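Local coordinates for uncharacterized hypothetical protein (Parabacteroides merdae, PDB 4EI0), which is of unknown function but belongs to the DUF4466 family and folds largely into antiparallel beta sheets, at residues Phe209-Ser214 and Thr232-Val237. Sequence-based numbering, arbitrary orientation.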
loop_
_atom_site.group_PDB
_atom_site.type_symbol
_atom_site.label_atom_id
_atom_site.label_comp_id
_atom_site.label_asym_id
_atom_site.label_seq_id
_atom_site.Cartn_x
_atom_site.Cartn_y
_atom_site.Cartn_z
ATOM N N PHE B 209 29.131 -18.482 40.887
ATOM C CA PHE B 209 29.795 -17.172 40.839
ATOM C C PHE B 209 30.435 -16.976 42.199
ATOM O O PHE B 209 29.794 -17.128 43.250
ATOM C CB PHE B 209 28.846 -16.006 40.638
ATOM C CG PHE B 209 28.309 -15.829 39.238
ATOM C CD1 PHE B 209 28.858 -16.456 38.129
ATOM C CD2 PHE B 209 27.257 -14.934 39.031
ATOM C CE1 PHE B 209 28.351 -16.216 36.847
ATOM C CE2 PHE B 209 26.727 -14.715 37.772
ATOM C CZ PHE B 209 27.298 -15.339 36.662
ATOM N N TYR B 210 31.722 -16.650 42.192
ATOM C CA TYR B 210 32.473 -16.421 43.411
ATOM C C TYR B 210 33.102 -15.049 43.382
ATOM O O TYR B 210 33.263 -14.454 42.340
ATOM C CB TYR B 210 33.581 -17.435 43.543
ATOM C CG TYR B 210 33.118 -18.839 43.517
ATOM C CD1 TYR B 210 32.297 -19.324 44.527
ATOM C CD2 TYR B 210 33.513 -19.717 42.511
ATOM C CE1 TYR B 210 31.900 -20.638 44.547
ATOM C CE2 TYR B 210 33.118 -21.058 42.531
ATOM C CZ TYR B 210 32.317 -21.508 43.561
ATOM O OH TYR B 210 31.882 -22.831 43.616
ATOM N N THR B 211 33.494 -14.580 44.547
ATOM C CA THR B 211 34.063 -13.261 44.729
ATOM C C THR B 211 35.162 -13.359 45.813
ATOM O O THR B 211 35.401 -14.441 46.329
ATOM C CB THR B 211 32.955 -12.271 45.119
ATOM O OG1 THR B 211 33.385 -10.949 44.777
ATOM C CG2 THR B 211 32.636 -12.360 46.620
ATOM N N SER B 212 35.837 -12.255 46.154
ATOM C CA SER B 212 37.043 -12.316 47.007
ATOM C C SER B 212 36.809 -13.045 48.325
ATOM O O SER B 212 37.665 -13.778 48.785
ATOM C CB SER B 212 37.592 -10.916 47.310
ATOM O OG SER B 212 36.694 -10.216 48.159
ATOM N N SER B 213 35.649 -12.843 48.937
ATOM C CA SER B 213 35.401 -13.427 50.245
ATOM C C SER B 213 34.542 -14.688 50.181
ATOM O O SER B 213 34.108 -15.172 51.192
ATOM C CB SER B 213 34.782 -12.373 51.162
ATOM O OG SER B 213 33.632 -11.817 50.569
ATOM N N SER B 214 34.310 -15.269 49.004
ATOM C CA SER B 214 33.517 -16.506 48.973
ATOM C C SER B 214 34.156 -17.544 49.918
ATOM O O SER B 214 35.366 -17.652 49.956
ATOM C CB SER B 214 33.422 -17.091 47.562
ATOM O OG SER B 214 32.728 -16.246 46.642
ATOM N N THR B 232 32.404 -8.368 45.711
ATOM C CA THR B 232 31.170 -8.008 45.033
ATOM C C THR B 232 29.952 -8.490 45.823
ATOM O O THR B 232 29.970 -9.582 46.364
ATOM C CB THR B 232 31.192 -8.640 43.625
ATOM O OG1 THR B 232 32.348 -8.168 42.932
ATOM C CG2 THR B 232 29.954 -8.263 42.822
ATOM N N LYS B 233 28.918 -7.659 45.913
ATOM C CA LYS B 233 27.655 -8.048 46.532
ATOM C C LYS B 233 26.723 -8.638 45.493
ATOM O O LYS B 233 26.573 -8.070 44.408
ATOM C CB LYS B 233 26.948 -6.815 47.113
ATOM C CG LYS B 233 27.667 -6.162 48.284
ATOM C CD LYS B 233 26.862 -4.939 48.741
ATOM C CE LYS B 233 27.355 -4.406 50.081
ATOM N NZ LYS B 233 28.833 -4.213 50.013
HETATM N N MSE B 234 26.061 -9.732 45.829
HETATM C CA MSE B 234 25.228 -10.478 44.869
HETATM C C MSE B 234 23.929 -10.988 45.507
HETATM O O MSE B 234 23.944 -11.380 46.675
HETATM C CB MSE B 234 26.013 -11.725 44.410
HETATM C CG MSE B 234 27.191 -11.472 43.535
HETATM SE SE MSE B 234 28.063 -13.164 43.198
HETATM C CE MSE B 234 29.305 -13.251 44.699
ATOM N N ILE B 235 22.837 -11.000 44.724
ATOM C CA ILE B 235 21.493 -11.552 45.129
ATOM C C ILE B 235 21.011 -12.436 43.993
ATOM O O ILE B 235 20.894 -11.986 42.838
ATOM C CB ILE B 235 20.479 -10.415 45.381
ATOM C CG1 ILE B 235 20.951 -9.545 46.574
ATOM C CG2 ILE B 235 19.028 -10.912 45.565
ATOM C CD1 ILE B 235 20.092 -8.303 46.815
ATOM N N LYS B 236 20.878 -13.722 44.280
ATOM C CA LYS B 236 20.498 -14.730 43.298
ATOM C C LYS B 236 18.998 -14.579 43.062
ATOM O O LYS B 236 18.226 -14.401 44.018
ATOM C CB LYS B 236 20.803 -16.122 43.846
ATOM C CG LYS B 236 20.556 -17.274 42.877
ATOM C CD LYS B 236 20.584 -18.587 43.665
ATOM C CE LYS B 236 20.697 -19.821 42.777
ATOM N NZ LYS B 236 20.926 -21.014 43.696
ATOM N N VAL B 237 18.596 -14.670 41.803
ATOM C CA VAL B 237 17.206 -14.570 41.363
ATOM C C VAL B 237 16.936 -15.728 40.382
ATOM O O VAL B 237 17.879 -16.219 39.783
ATOM C CB VAL B 237 16.991 -13.257 40.599
ATOM C CG1 VAL B 237 15.607 -13.236 39.976
ATOM C CG2 VAL B 237 17.137 -12.070 41.543
#
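Thr211 and Thr232 are joined by a hydrogen bond from the backbone N of Thr232 to OG1 of Thr211, 2.9 Å long and nearly straight at 160°. The hydroxyl reaches this N-H because OG1 extends anti to its own backbone nitrogen (chi1 -157°). The hydroxyl of Thr211 is also hydrogen-bonded to Asp194 O, as is that of Thr232, so one backbone oxygen, just ahead of strand 195-199, receives both threonine hydroxyls. The two side chains cross obliquely, which brings CB of Thr232 to 3.4 Å from Thr211 OG1.

Apolar packing is carried by Met234, present as selenomethionine. Its side chain runs past Thr211 in the opposite sense and bends at its end (chi3 -89°). Met234 CE thereby lies against CB of Thr211 at 3.8 Å and near CG2 of the same residue. Met234 SE rests 3.9 Å from CB of Phe209. Were Thr211 an alanine, the Thr232 N-H would probably lose this acceptor and Asp194 O one of its two hydroxyls, and the Met234 methyl the packing of CG2.

Within 209-214, a type I turn from Thr211 to Ser214 closes through Ser214 N to Thr211 O at 3.0 Å. A second bond across the turn, from Thr211 N to Ser214 OG, is 2.8 Å long, and that hydroxyl also bonds Asn269 O, fixing the backbone that presents the threonine.

The two strands are not paired with each other. Strand 207-210 lies between 195-199 and 270-274 in one antiparallel sheet, whereas 233-238 is one of the two edge strands, within this chain, of another sheet, beside 278-283; the buried contact thus joins two sheets, with Phe209 also packing on Ile195, Tyr197 and Leu274.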